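Local coordinates for protein porin (Acinetobacter baumannii AB307-0294, PDB 5DL7) that probably forms an outer-membrane beta-barrel channel of the OprD family for the uptake of small solutes, perhaps including vanillate, at residues A[130-134]-A[213-217]; A[222-228]-A[248-254]; A[274-278]-A[325-330]. All blocks are in the same frame, centred on the assembly; numbering follows the deposited sequence.

How the interactions relate
The three contacts follow one another along the chain in the order interaction 1, interaction 2, interaction 3, all within the OprD-family beta-barrel. Interactions 1 and 2 have centres about 10 Å apart and touch: strands 210-219 and 223-235 are sequence and sheet neighbours, while Pro132 of interaction 1 packs on Phe227 and Phe249 of interaction 2. Interaction 3 lies elsewhere on the wall, its centre about 31 Å from that of interaction 1 and about 37 Å from that of interaction 2, although strands 240-253 and 263-275 are adjacent. Together they represent a hairpin packed inside the barrel, a wall pairing that ends at calcium, and a detergent-coated strand end.

Interaction 1: A[130-134]-A[213-217]; sequences QLPTI and RAYHA
Apolar packing carries this contact, with Leu131, Pro132 and Thr133 laid against Tyr215 and Ala217. Leu131 and Pro132 both meet the Tyr215 ring, each crossing it at about a right angle. Leu131 brings CD2 to 3.7 Å from Tyr215 OH at the phenol end, and its CD1 leans on the CD1-CE1 half of the ring. Pro132 meets the CD2-CE2 half from the same side of the ring plane, with CD 3.7 Å from Tyr215 CE2. Tyr215 has CG anti to its carbonyl carbon (chi1 -64°), which extends the ring inward to the proline. Thr133 adds its carbon branch: CG2 lies near Tyr215 CB, and CB sits 3.8 Å from Ala217 CB. Its hydroxyl turns to Thr200 on strand 198-206, where the two hydroxyls hydrogen-bond.

Residues 131-134 form a type I turn closed by two backbone bonds, Leu131 N to Ile134 O and Ile134 N to Leu131 O. This hairpin is folded inside the barrel against the inward side chains of strand 210-219, as porins often do with a loop that narrows the channel.

The polar contribution comes from Arg213. Pro132 CG lies over one face of its guanidinium, 3.5 Å from Arg213 NH1. No direct hydrogen bond joins the segments; instead a water lies in the guanidinium plane, accepting from Arg213 NH1 (3.0 Å) and donating to Gln130 O (2.9 Å).

Interaction 2: A[222-228]-A[248-254]; sequences IYQQQFL and FFNSEET. With CA (calcium ion), chain B.
Gln225 carries CG anti to its backbone N (chi1 -180°) and runs extended, which places its amide beside Ser251, where NE2 donates to OG at 2.9 Å exactly in the amide plane. A second bond of Gln225 NE2, to Pro294 O, fixes the amide's rotation. On the opposite face of the sheet Gln226 bends at chi2 (80°), swinging its amide alongside that of Asn250; Asn250 ND2 reaches Gln226 OE1 at 2.9 Å, while Gln226 NE2 bonds His216 ND1. Beside Gln225, the edge of Phe227 meets the face of Phe249, Phe227 CD1 3.6 Å from Phe249 CZ and ring planes 62° apart, an edge-to-face pair.

The backbones form an antiparallel hairpin ladder in the barrel wall, with paired bonds at Gln224-Glu252, Gln226-Asn250 and Leu228-Phe248; Ile222 and Tyr223 form a classic bulge against strand 210-219. At the end of strand 240-253, Glu253 grips calcium with both carboxylate oxygens, OE1 and OE2 each 2.5 Å from the ion. Glu261 and four waters join the shell, one of which donates to Glu252 OE1 (2.7 Å). The calcium probably offsets the negative charge gathered by these glutamates and ties the strand end to the loop before strand 263-275.

Interaction 3: A[274-278]-A[325-330]; sequences NYQNH and EYDFKN. With C8E ((hydroxyethyloxy)tri(ethyloxy)octane), chain F; C8E ((hydroxyethyloxy)tri(ethyloxy)octane), chain H; C8E ((hydroxyethyloxy)tri(ethyloxy)octane), chain I.
Gln276 meets Tyr326 through its backbone, the carbonyl O lying 3.6 Å from Tyr326 CE1. The same oxygen accepts a hydrogen bond from the terminal hydroxyl O21 of a C8E detergent (chain F) at 2.6 Å, and Tyr326 OH is equally near that hydroxyl. Gln276 and Asn277 are the corners of a type I' turn running from Tyr275 to His278, the tight connection of a two-residue beta hairpin.

Asn277 O accepts a hydrogen bond from Asp327 N at 3.0 Å, almost straight at 169°. Asn277 CB rests 3.3 Å from Asp327 O. Asp327 OD1 in turn accepts from Lys329 N, an Asx turn that shapes the chain as it leaves the strand.

His278 is the non-hydrogen-bonded antiparallel partner of Tyr326. Tyr326 holds CG anti to its backbone N (chi1 -169°), and its CD1 comes over one face of the imidazole, 3.3 Å from His278 ND1, the rings inclined obliquely. An ether oxygen of a second C8E (chain H) covers the opposite face, while His278 NE2 donates to O18 of the chain F molecule at 2.7 Å. His278 ND1 is engaged by Tyr324 OH. Detergent also lies over Tyr326, consistent with a lipid-facing barrel surface.

In the wall, the turn joins strands 263-275 and 278-288; strand 278-288 pairs with 318-327, whose other neighbour, 341-353, packs on Phe328.

Interaction 1: A[130-134]-A[213-217]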
loop_
_atom_site.group_PDB
_atom_site.type_symbol
_atom_site.label_atom_id
_atom_site.label_comp_id
_atom_site.label_asym_id
_atom_site.label_seq_id
_atom_site.Cartn_x
_atom_site.Cartn_y
_atom_site.Cartn_z
ATOM N N GLN A 130 2.313 3.722 8.660
ATOM C CA GLN A 130 2.191 4.394 7.392
ATOM C C GLN A 130 3.530 5.029 6.958
ATOM O O GLN A 130 3.564 6.180 6.517
ATOM C CB GLN A 130 1.174 5.526 7.546
ATOM C CG GLN A 130 -0.160 5.030 8.126
ATOM C CD GLN A 130 -0.889 4.492 7.008
ATOM O OE1 GLN A 130 -0.808 3.395 6.646
ATOM N NE2 GLN A 130 -1.610 5.361 6.409
ATOM N N LEU A 131 4.618 4.320 7.101
ATOM C CA LEU A 131 5.995 4.802 6.751
ATOM C C LEU A 131 6.524 4.109 5.596
ATOM O O LEU A 131 6.148 2.941 5.218
ATOM C CB LEU A 131 6.937 4.531 7.922
ATOM C CG LEU A 131 6.602 5.254 9.201
ATOM C CD1 LEU A 131 7.605 4.978 10.277
ATOM C CD2 LEU A 131 6.258 6.736 9.115
ATOM N N PRO A 132 7.477 4.733 4.888
ATOM C CA PRO A 132 8.058 4.006 3.749
ATOM C C PRO A 132 8.806 2.733 4.033
ATOM O O PRO A 132 8.931 1.859 3.217
ATOM C CB PRO A 132 9.063 5.049 3.135
ATOM C CG PRO A 132 8.668 6.314 3.771
ATOM C CD PRO A 132 7.908 6.120 5.059
ATOM N N THR A 133 9.282 2.578 5.310
ATOM C CA THR A 133 9.912 1.352 5.760
ATOM C C THR A 133 8.891 0.284 6.287
ATOM O O THR A 133 9.316 -0.804 6.496
ATOM C CB THR A 133 10.871 1.697 6.890
ATOM O OG1 THR A 133 10.247 2.528 7.821
ATOM C CG2 THR A 133 12.121 2.433 6.204
ATOM N N ILE A 134 7.642 0.701 6.495
ATOM C CA ILE A 134 6.592 -0.183 7.086
ATOM C C ILE A 134 5.281 0.524 6.806
ATOM O O ILE A 134 4.849 1.395 7.519
ATOM C CB ILE A 134 6.866 -0.559 8.554
ATOM C CG1 ILE A 134 5.740 -1.532 9.102
ATOM C CG2 ILE A 134 7.125 0.623 9.457
ATOM C CD1 ILE A 134 5.984 -2.147 10.404
ATOM N N ARG A 213 11.669 13.531 4.345
ATOM C CA ARG A 213 11.496 12.427 5.197
ATOM C C ARG A 213 12.813 11.598 5.141
ATOM O O ARG A 213 13.474 11.443 4.086
ATOM C CB ARG A 213 10.377 11.558 4.749
ATOM C CG ARG A 213 9.022 12.308 4.738
ATOM C CD ARG A 213 7.884 11.367 4.559
ATOM N NE ARG A 213 7.934 10.887 3.172
ATOM C CZ ARG A 213 7.262 9.801 2.688
ATOM N NH1 ARG A 213 6.529 9.083 3.505
ATOM N NH2 ARG A 213 7.222 9.447 1.370
ATOM N N ALA A 214 13.095 10.985 6.298
ATOM C CA ALA A 214 14.296 10.130 6.466
ATOM C C ALA A 214 13.898 9.099 7.522
ATOM O O ALA A 214 13.486 9.430 8.592
ATOM C CB ALA A 214 15.528 10.889 6.840
ATOM N N TYR A 215 14.198 7.831 7.212
ATOM C CA TYR A 215 13.955 6.773 8.187
ATOM C C TYR A 215 15.045 5.695 8.030
ATOM O O TYR A 215 15.622 5.468 6.955
ATOM C CB TYR A 215 12.599 6.039 7.961
ATOM C CG TYR A 215 11.412 6.950 8.151
ATOM C CD1 TYR A 215 10.886 7.197 9.376
ATOM C CD2 TYR A 215 10.915 7.566 6.991
ATOM C CE1 TYR A 215 9.881 8.188 9.542
ATOM C CE2 TYR A 215 9.882 8.518 7.147
ATOM C CZ TYR A 215 9.431 8.794 8.376
ATOM O OH TYR A 215 8.406 9.730 8.447
ATOM N N HIS A 216 15.295 5.028 9.111
ATOM C CA HIS A 216 16.123 3.821 9.206
ATOM C C HIS A 216 15.274 2.645 9.762
ATOM O O HIS A 216 14.466 2.850 10.620
ATOM C CB HIS A 216 17.394 4.023 10.109
ATOM C CG HIS A 216 18.072 2.732 10.491
ATOM N ND1 HIS A 216 18.867 2.031 9.611
ATOM C CD2 HIS A 216 17.967 1.967 11.597
ATOM C CE1 HIS A 216 19.253 0.909 10.180
ATOM N NE2 HIS A 216 18.802 0.872 11.403
ATOM N N ALA A 217 15.523 1.468 9.266
ATOM C CA ALA A 217 14.771 0.266 9.665
ATOM C C ALA A 217 15.738 -0.964 9.691
ATOM O O ALA A 217 16.715 -1.058 8.940
ATOM C CB ALA A 217 13.664 -0.091 8.734
HETATM O O HOH W 1 4.687 6.744 3.930
#

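Interaction 2: A[222-228]-A[248-254]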
loop_
_atom_site.group_PDB
_atom_site.type_symbol
_atom_site.label_atom_id
_atom_site.label_comp_id
_atom_site.label_asym_id
_atom_site.label_seq_id
_atom_site.Cartn_x
_atom_site.Cartn_y
_atom_site.Cartn_z
ATOM N N ILE A 222 17.572 -10.198 8.707
ATOM C CA ILE A 222 17.139 -10.169 7.353
ATOM C C ILE A 222 17.729 -9.007 6.581
ATOM O O ILE A 222 18.549 -9.192 5.735
ATOM C CB ILE A 222 15.622 -10.306 7.149
ATOM C CG1 ILE A 222 15.123 -11.618 7.875
ATOM C CG2 ILE A 222 15.314 -10.365 5.682
ATOM C CD1 ILE A 222 13.632 -11.805 7.748
ATOM N N TYR A 223 17.335 -7.797 6.934
ATOM C CA TYR A 223 17.882 -6.613 6.208
ATOM C C TYR A 223 17.885 -5.385 7.119
ATOM O O TYR A 223 17.067 -5.300 8.055
ATOM C CB TYR A 223 17.235 -6.332 4.904
ATOM C CG TYR A 223 15.817 -5.874 4.946
ATOM C CD1 TYR A 223 15.527 -4.535 5.322
ATOM C CD2 TYR A 223 14.732 -6.635 4.660
ATOM C CE1 TYR A 223 14.216 -4.103 5.340
ATOM C CE2 TYR A 223 13.419 -6.187 4.648
ATOM C CZ TYR A 223 13.085 -4.964 5.035
ATOM O OH TYR A 223 11.823 -4.455 5.110
ATOM N N GLN A 224 18.733 -4.424 6.719
ATOM C CA GLN A 224 18.646 -3.010 7.208
ATOM C C GLN A 224 18.304 -2.175 6.004
ATOM O O GLN A 224 18.788 -2.437 4.898
ATOM C CB GLN A 224 19.961 -2.521 7.866
ATOM C CG GLN A 224 20.117 -3.182 9.168
ATOM C CD GLN A 224 21.417 -2.780 9.861
ATOM O OE1 GLN A 224 22.008 -3.583 10.747
ATOM N NE2 GLN A 224 21.905 -1.640 9.473
ATOM N N GLN A 225 17.540 -1.121 6.207
ATOM C CA GLN A 225 17.057 -0.288 5.129
ATOM C C GLN A 225 17.008 1.213 5.567
ATOM O O GLN A 225 16.534 1.429 6.666
ATOM C CB GLN A 225 15.760 -0.783 4.593
ATOM C CG GLN A 225 15.148 -0.002 3.464
ATOM C CD GLN A 225 13.866 -0.699 3.011
ATOM O OE1 GLN A 225 12.786 -0.471 3.543
ATOM N NE2 GLN A 225 14.032 -1.589 2.000
ATOM N N GLN A 226 17.577 2.066 4.726
ATOM C CA GLN A 226 17.307 3.505 4.943
ATOM C C GLN A 226 16.495 4.117 3.843
ATOM O O GLN A 226 16.478 3.597 2.647
ATOM C CB GLN A 226 18.626 4.208 4.945
ATOM C CG GLN A 226 19.551 3.905 6.110
ATOM C CD GLN A 226 20.304 2.569 5.921
ATOM O OE1 GLN A 226 20.795 2.264 4.835
ATOM N NE2 GLN A 226 20.268 1.788 6.944
ATOM N N PHE A 227 15.730 5.111 4.149
ATOM C CA PHE A 227 14.894 5.831 3.181
ATOM C C PHE A 227 15.241 7.313 3.275
ATOM O O PHE A 227 15.290 7.853 4.404
ATOM C CB PHE A 227 13.409 5.704 3.581
ATOM C CG PHE A 227 12.456 6.560 2.748
ATOM C CD1 PHE A 227 12.094 6.102 1.492
ATOM C CD2 PHE A 227 12.134 7.804 3.180
ATOM C CE1 PHE A 227 11.244 6.875 0.735
ATOM C CE2 PHE A 227 11.238 8.603 2.409
ATOM C CZ PHE A 227 10.854 8.140 1.193
ATOM N N LEU A 228 15.314 7.955 2.131
ATOM C CA LEU A 228 15.303 9.421 2.083
ATOM C C LEU A 228 14.289 9.808 1.020
ATOM O O LEU A 228 14.236 9.133 -0.030
ATOM C CB LEU A 228 16.648 9.972 1.577
ATOM C CG LEU A 228 17.790 9.715 2.563
ATOM C CD1 LEU A 228 19.068 10.248 1.797
ATOM C CD2 LEU A 228 17.596 10.529 3.835
ATOM N N PHE A 248 14.031 7.326 -2.211
ATOM C CA PHE A 248 15.272 6.579 -2.325
ATOM C C PHE A 248 15.411 5.606 -1.191
ATOM O O PHE A 248 15.188 5.953 0.006
ATOM C CB PHE A 248 16.426 7.556 -2.150
ATOM C CG PHE A 248 17.757 6.905 -2.083
ATOM C CD1 PHE A 248 18.283 6.226 -3.181
ATOM C CD2 PHE A 248 18.485 6.884 -0.915
ATOM C CE1 PHE A 248 19.620 5.673 -3.055
ATOM C CE2 PHE A 248 19.783 6.237 -0.815
ATOM C CZ PHE A 248 20.280 5.650 -1.882
ATOM N N PHE A 249 15.710 4.343 -1.549
ATOM C CA PHE A 249 15.967 3.242 -0.578
ATOM C C PHE A 249 17.343 2.728 -0.708
ATOM O O PHE A 249 17.831 2.556 -1.841
ATOM C CB PHE A 249 14.885 2.100 -0.785
ATOM C CG PHE A 249 13.493 2.470 -0.503
ATOM C CD1 PHE A 249 12.752 3.000 -1.522
ATOM C CD2 PHE A 249 12.955 2.230 0.694
ATOM C CE1 PHE A 249 11.415 3.371 -1.368
ATOM C CE2 PHE A 249 11.578 2.556 0.895
ATOM C CZ PHE A 249 10.845 3.125 -0.144
ATOM N N ASN A 250 17.893 2.394 0.422
ATOM C CA ASN A 250 19.209 1.710 0.532
ATOM C C ASN A 250 19.037 0.539 1.457
ATOM O O ASN A 250 18.620 0.675 2.593
ATOM C CB ASN A 250 20.309 2.671 1.097
ATOM C CG ASN A 250 21.687 2.053 1.166
ATOM O OD1 ASN A 250 22.162 1.657 0.091
ATOM N ND2 ASN A 250 22.272 1.909 2.333
ATOM N N SER A 251 19.427 -0.664 0.918
ATOM C CA SER A 251 19.158 -1.914 1.669
ATOM C C SER A 251 20.351 -2.828 1.623
ATOM O O SER A 251 21.032 -2.953 0.577
ATOM C CB SER A 251 17.929 -2.669 1.134
ATOM O OG SER A 251 16.760 -1.843 1.003
ATOM N N GLU A 252 20.603 -3.482 2.737
ATOM C CA GLU A 252 21.742 -4.433 2.908
ATOM C C GLU A 252 21.305 -5.532 3.825
ATOM O O GLU A 252 20.543 -5.327 4.746
ATOM C CB GLU A 252 22.994 -3.680 3.418
ATOM C CG GLU A 252 24.137 -4.424 3.775
ATOM C CD GLU A 252 25.398 -3.578 4.341
ATOM O OE1 GLU A 252 26.484 -4.122 4.297
ATOM O OE2 GLU A 252 25.242 -2.448 4.639
ATOM N N GLU A 253 21.901 -6.714 3.677
ATOM C CA GLU A 253 21.528 -7.793 4.590
ATOM C C GLU A 253 22.138 -7.545 5.962
ATOM O O GLU A 253 23.126 -6.774 6.105
ATOM C CB GLU A 253 21.873 -9.193 4.049
ATOM C CG GLU A 253 23.345 -9.576 4.156
ATOM C CD GLU A 253 24.260 -8.833 3.233
ATOM O OE1 GLU A 253 25.502 -9.013 3.348
ATOM O OE2 GLU A 253 23.901 -8.210 2.201
ATOM N N THR A 254 21.634 -8.210 6.986
ATOM C CA THR A 254 22.230 -8.059 8.343
ATOM C C THR A 254 22.091 -9.363 9.127
ATOM O O THR A 254 21.259 -10.212 8.756
ATOM C CB THR A 254 21.424 -6.845 8.965
ATOM O OG1 THR A 254 22.023 -6.517 10.186
ATOM C CG2 THR A 254 19.985 -7.247 9.331
HETATM CA CA CA B . 26.228 -7.794 1.284
HETATM O O HOH W 2 27.124 -6.355 2.953
HETATM O O HOH W 3 24.924 -5.836 0.804
HETATM O O HOH W 4 27.956 -6.716 -0.101
HETATM O O HOH W 5 28.275 -9.039 1.602
#

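Interaction 3: A[274-278]-A[325-330]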
loop_
_atom_site.group_PDB
_atom_site.type_symbol
_atom_site.label_atom_id
_atom_site.label_comp_id
_atom_site.label_asym_id
_atom_site.label_seq_id
_atom_site.Cartn_x
_atom_site.Cartn_y
_atom_site.Cartn_z
ATOM N N ASN A 274 0.063 20.401 -12.795
ATOM C CA ASN A 274 -1.355 20.586 -12.505
ATOM C C ASN A 274 -1.840 21.904 -12.948
ATOM O O ASN A 274 -1.270 22.935 -12.549
ATOM C CB ASN A 274 -1.559 20.347 -11.025
ATOM C CG ASN A 274 -2.984 20.607 -10.582
ATOM O OD1 ASN A 274 -3.289 21.726 -10.213
ATOM N ND2 ASN A 274 -3.904 19.655 -10.709
ATOM N N TYR A 275 -2.888 21.936 -13.795
ATOM C CA TYR A 275 -3.396 23.143 -14.443
ATOM C C TYR A 275 -4.915 22.909 -14.632
ATOM O O TYR A 275 -5.331 21.944 -15.281
ATOM C CB TYR A 275 -2.733 23.374 -15.825
ATOM C CG TYR A 275 -3.203 24.553 -16.503
ATOM C CD1 TYR A 275 -2.800 25.847 -16.076
ATOM C CD2 TYR A 275 -4.091 24.441 -17.517
ATOM C CE1 TYR A 275 -3.264 26.976 -16.752
ATOM C CE2 TYR A 275 -4.550 25.538 -18.165
ATOM C CZ TYR A 275 -4.140 26.795 -17.743
ATOM O OH TYR A 275 -4.680 27.795 -18.411
ATOM N N GLN A 276 -5.748 23.748 -14.041
ATOM C CA GLN A 276 -7.194 23.763 -14.275
ATOM C C GLN A 276 -7.788 22.260 -14.111
ATOM O O GLN A 276 -8.633 21.785 -14.929
ATOM C CB GLN A 276 -7.489 24.252 -15.660
ATOM C CG GLN A 276 -7.155 25.711 -15.841
ATOM C CD GLN A 276 -7.777 26.336 -17.019
ATOM O OE1 GLN A 276 -8.493 25.708 -17.769
ATOM N NE2 GLN A 276 -7.534 27.647 -17.192
ATOM N N ASN A 277 -7.392 21.632 -13.070
ATOM C CA ASN A 277 -7.900 20.316 -12.569
ATOM C C ASN A 277 -7.404 19.145 -13.419
ATOM O O ASN A 277 -7.641 18.022 -13.083
ATOM C CB ASN A 277 -9.398 20.429 -12.613
ATOM C CG ASN A 277 -9.899 21.346 -11.484
ATOM O OD1 ASN A 277 -9.357 21.287 -10.431
ATOM N ND2 ASN A 277 -10.967 21.847 -11.648
ATOM N N HIS A 278 -6.538 19.456 -14.380
ATOM C CA HIS A 278 -5.710 18.468 -15.052
ATOM C C HIS A 278 -4.376 18.249 -14.371
ATOM O O HIS A 278 -3.781 19.235 -13.992
ATOM C CB HIS A 278 -5.377 18.799 -16.554
ATOM C CG HIS A 278 -6.541 19.144 -17.380
ATOM N ND1 HIS A 278 -7.284 18.211 -18.056
ATOM C CD2 HIS A 278 -7.136 20.348 -17.640
ATOM C CE1 HIS A 278 -8.278 18.808 -18.676
ATOM N NE2 HIS A 278 -8.241 20.116 -18.430
ATOM N N GLU A 325 -4.495 12.664 -15.174
ATOM C CA GLU A 325 -5.665 12.698 -14.298
ATOM C C GLU A 325 -6.469 14.012 -14.483
ATOM O O GLU A 325 -5.905 15.044 -14.736
ATOM C CB GLU A 325 -5.402 12.465 -12.740
ATOM C CG GLU A 325 -4.356 13.180 -12.241
ATOM C CD GLU A 325 -3.490 12.349 -11.148
ATOM O OE1 GLU A 325 -4.136 11.785 -10.204
ATOM O OE2 GLU A 325 -2.211 12.540 -11.207
ATOM N N TYR A 326 -7.720 13.819 -14.206
ATOM C CA TYR A 326 -8.691 14.987 -14.172
ATOM C C TYR A 326 -9.595 14.853 -12.991
ATOM O O TYR A 326 -10.137 13.772 -12.623
ATOM C CB TYR A 326 -9.517 15.035 -15.509
ATOM C CG TYR A 326 -10.290 16.337 -15.586
ATOM C CD1 TYR A 326 -9.591 17.507 -15.875
ATOM C CD2 TYR A 326 -11.652 16.365 -15.459
ATOM C CE1 TYR A 326 -10.292 18.717 -15.950
ATOM C CE2 TYR A 326 -12.393 17.554 -15.596
ATOM C CZ TYR A 326 -11.656 18.716 -15.802
ATOM O OH TYR A 326 -12.259 19.985 -15.959
ATOM N N ASP A 327 -9.711 15.975 -12.294
ATOM C CA ASP A 327 -10.712 16.136 -11.245
ATOM C C ASP A 327 -11.875 16.960 -11.784
ATOM O O ASP A 327 -11.757 18.096 -12.195
ATOM C CB ASP A 327 -10.054 16.834 -10.065
ATOM C CG ASP A 327 -10.986 17.121 -8.944
ATOM O OD1 ASP A 327 -12.239 17.101 -8.946
ATOM O OD2 ASP A 327 -10.319 17.438 -7.882
ATOM N N PHE A 328 -13.005 16.324 -11.742
ATOM C CA PHE A 328 -14.226 16.874 -12.346
ATOM C C PHE A 328 -15.062 17.830 -11.450
ATOM O O PHE A 328 -16.248 18.158 -11.739
ATOM C CB PHE A 328 -15.162 15.725 -12.779
ATOM C CG PHE A 328 -14.770 14.943 -13.961
ATOM C CD1 PHE A 328 -13.907 13.867 -13.826
ATOM C CD2 PHE A 328 -15.131 15.331 -15.275
ATOM C CE1 PHE A 328 -13.536 13.120 -14.914
ATOM C CE2 PHE A 328 -14.707 14.498 -16.399
ATOM C CZ PHE A 328 -13.952 13.425 -16.200
ATOM N N LYS A 329 -14.425 18.417 -10.441
ATOM C CA LYS A 329 -15.079 19.293 -9.460
ATOM C C LYS A 329 -15.836 20.412 -10.093
ATOM O O LYS A 329 -16.905 20.779 -9.560
ATOM C CB LYS A 329 -13.949 19.758 -8.501
ATOM C CG LYS A 329 -14.468 20.759 -7.425
ATOM C CD LYS A 329 -13.566 20.843 -6.160
ATOM C CE LYS A 329 -12.088 20.651 -6.539
ATOM N NZ LYS A 329 -11.740 21.596 -7.672
ATOM N N ASN A 330 -15.385 20.938 -11.224
ATOM C CA ASN A 330 -16.023 22.076 -11.864
ATOM C C ASN A 330 -16.702 21.741 -13.128
ATOM O O ASN A 330 -17.117 22.653 -13.888
ATOM C CB ASN A 330 -15.019 23.159 -12.192
ATOM C CG ASN A 330 -14.396 23.751 -10.961
ATOM O OD1 ASN A 330 -15.066 24.093 -9.967
ATOM N ND2 ASN A 330 -13.106 23.869 -10.988
HETATM C C1 C8E F . -19.188 10.492 -16.993
HETATM C C2 C8E F . -17.836 10.907 -17.573
HETATM C C3 C8E F . -16.700 9.867 -17.392
HETATM C C4 C8E F . -15.469 10.386 -18.146
HETATM C C5 C8E F . -14.214 9.549 -18.104
HETATM C C6 C8E F . -13.198 9.866 -19.146
HETATM C C7 C8E F . -12.518 11.121 -18.820
HETATM C C8 C8E F . -11.439 11.330 -19.743
HETATM O O9 C8E F . -11.306 12.554 -19.063
HETATM C C10 C8E F . -10.611 13.774 -19.238
HETATM C C11 C8E F . -11.763 14.692 -19.136
HETATM O O12 C8E F . -11.570 16.131 -19.139
HETATM C C13 C8E F . -11.962 16.904 -20.339
HETATM C C14 C8E F . -12.331 18.361 -20.024
HETATM O O15 C8E F . -11.495 19.399 -20.655
HETATM C C16 C8E F . -11.606 20.703 -20.037
HETATM C C17 C8E F . -10.536 21.712 -20.536
HETATM O O18 C8E F . -9.456 22.216 -19.708
HETATM C C19 C8E F . -9.792 22.919 -18.468
HETATM C C20 C8E F . -10.846 22.155 -17.630
HETATM O O21 C8E F . -10.886 22.158 -16.202
HETATM C C1 C8E H . -2.024 6.296 -20.543
HETATM C C2 C8E H . -1.357 7.558 -20.208
HETATM C C3 C8E H . -1.898 8.633 -21.071
HETATM C C4 C8E H . -1.015 9.835 -20.999
HETATM C C5 C8E H . -1.562 11.133 -21.467
HETATM C C6 C8E H . -0.659 12.134 -22.163
HETATM C C7 C8E H . -1.071 13.587 -21.879
HETATM C C8 C8E H . -0.618 14.737 -22.829
HETATM O O9 C8E H . -1.236 15.943 -22.293
HETATM C C10 C8E H . -1.183 17.223 -22.940
HETATM C C11 C8E H . -2.459 18.038 -22.624
HETATM O O12 C8E H . -2.967 17.811 -21.275
HETATM C C13 C8E H . -4.084 18.616 -20.851
HETATM C C14 C8E H . -3.654 20.051 -20.529
HETATM O O15 C8E H . -4.780 20.828 -20.142
HETATM C C16 C8E H . -4.973 22.073 -20.886
HETATM C C1 C8E I . -0.790 17.278 -28.357
HETATM C C2 C8E I . -1.071 16.315 -27.231
HETATM C C3 C8E I . -1.773 15.087 -27.796
HETATM C C4 C8E I . -1.851 13.950 -26.788
HETATM C C5 C8E I . -3.292 13.695 -26.389
HETATM C C6 C8E I . -3.571 13.022 -25.112
HETATM C C7 C8E I . -4.691 13.673 -24.380
HETATM C C8 C8E I . -4.937 13.010 -23.034
HETATM O O9 C8E I . -5.297 14.117 -22.179
HETATM C C10 C8E I . -6.647 14.479 -22.432
HETATM C C11 C8E I . -6.860 15.837 -21.927
HETATM O O12 C8E I . -8.149 16.485 -22.207
HETATM C C13 C8E I . -7.712 17.915 -22.052
HETATM C C14 C8E I . -8.637 19.130 -22.122
HETATM O O15 C8E I . -7.914 20.339 -22.673
#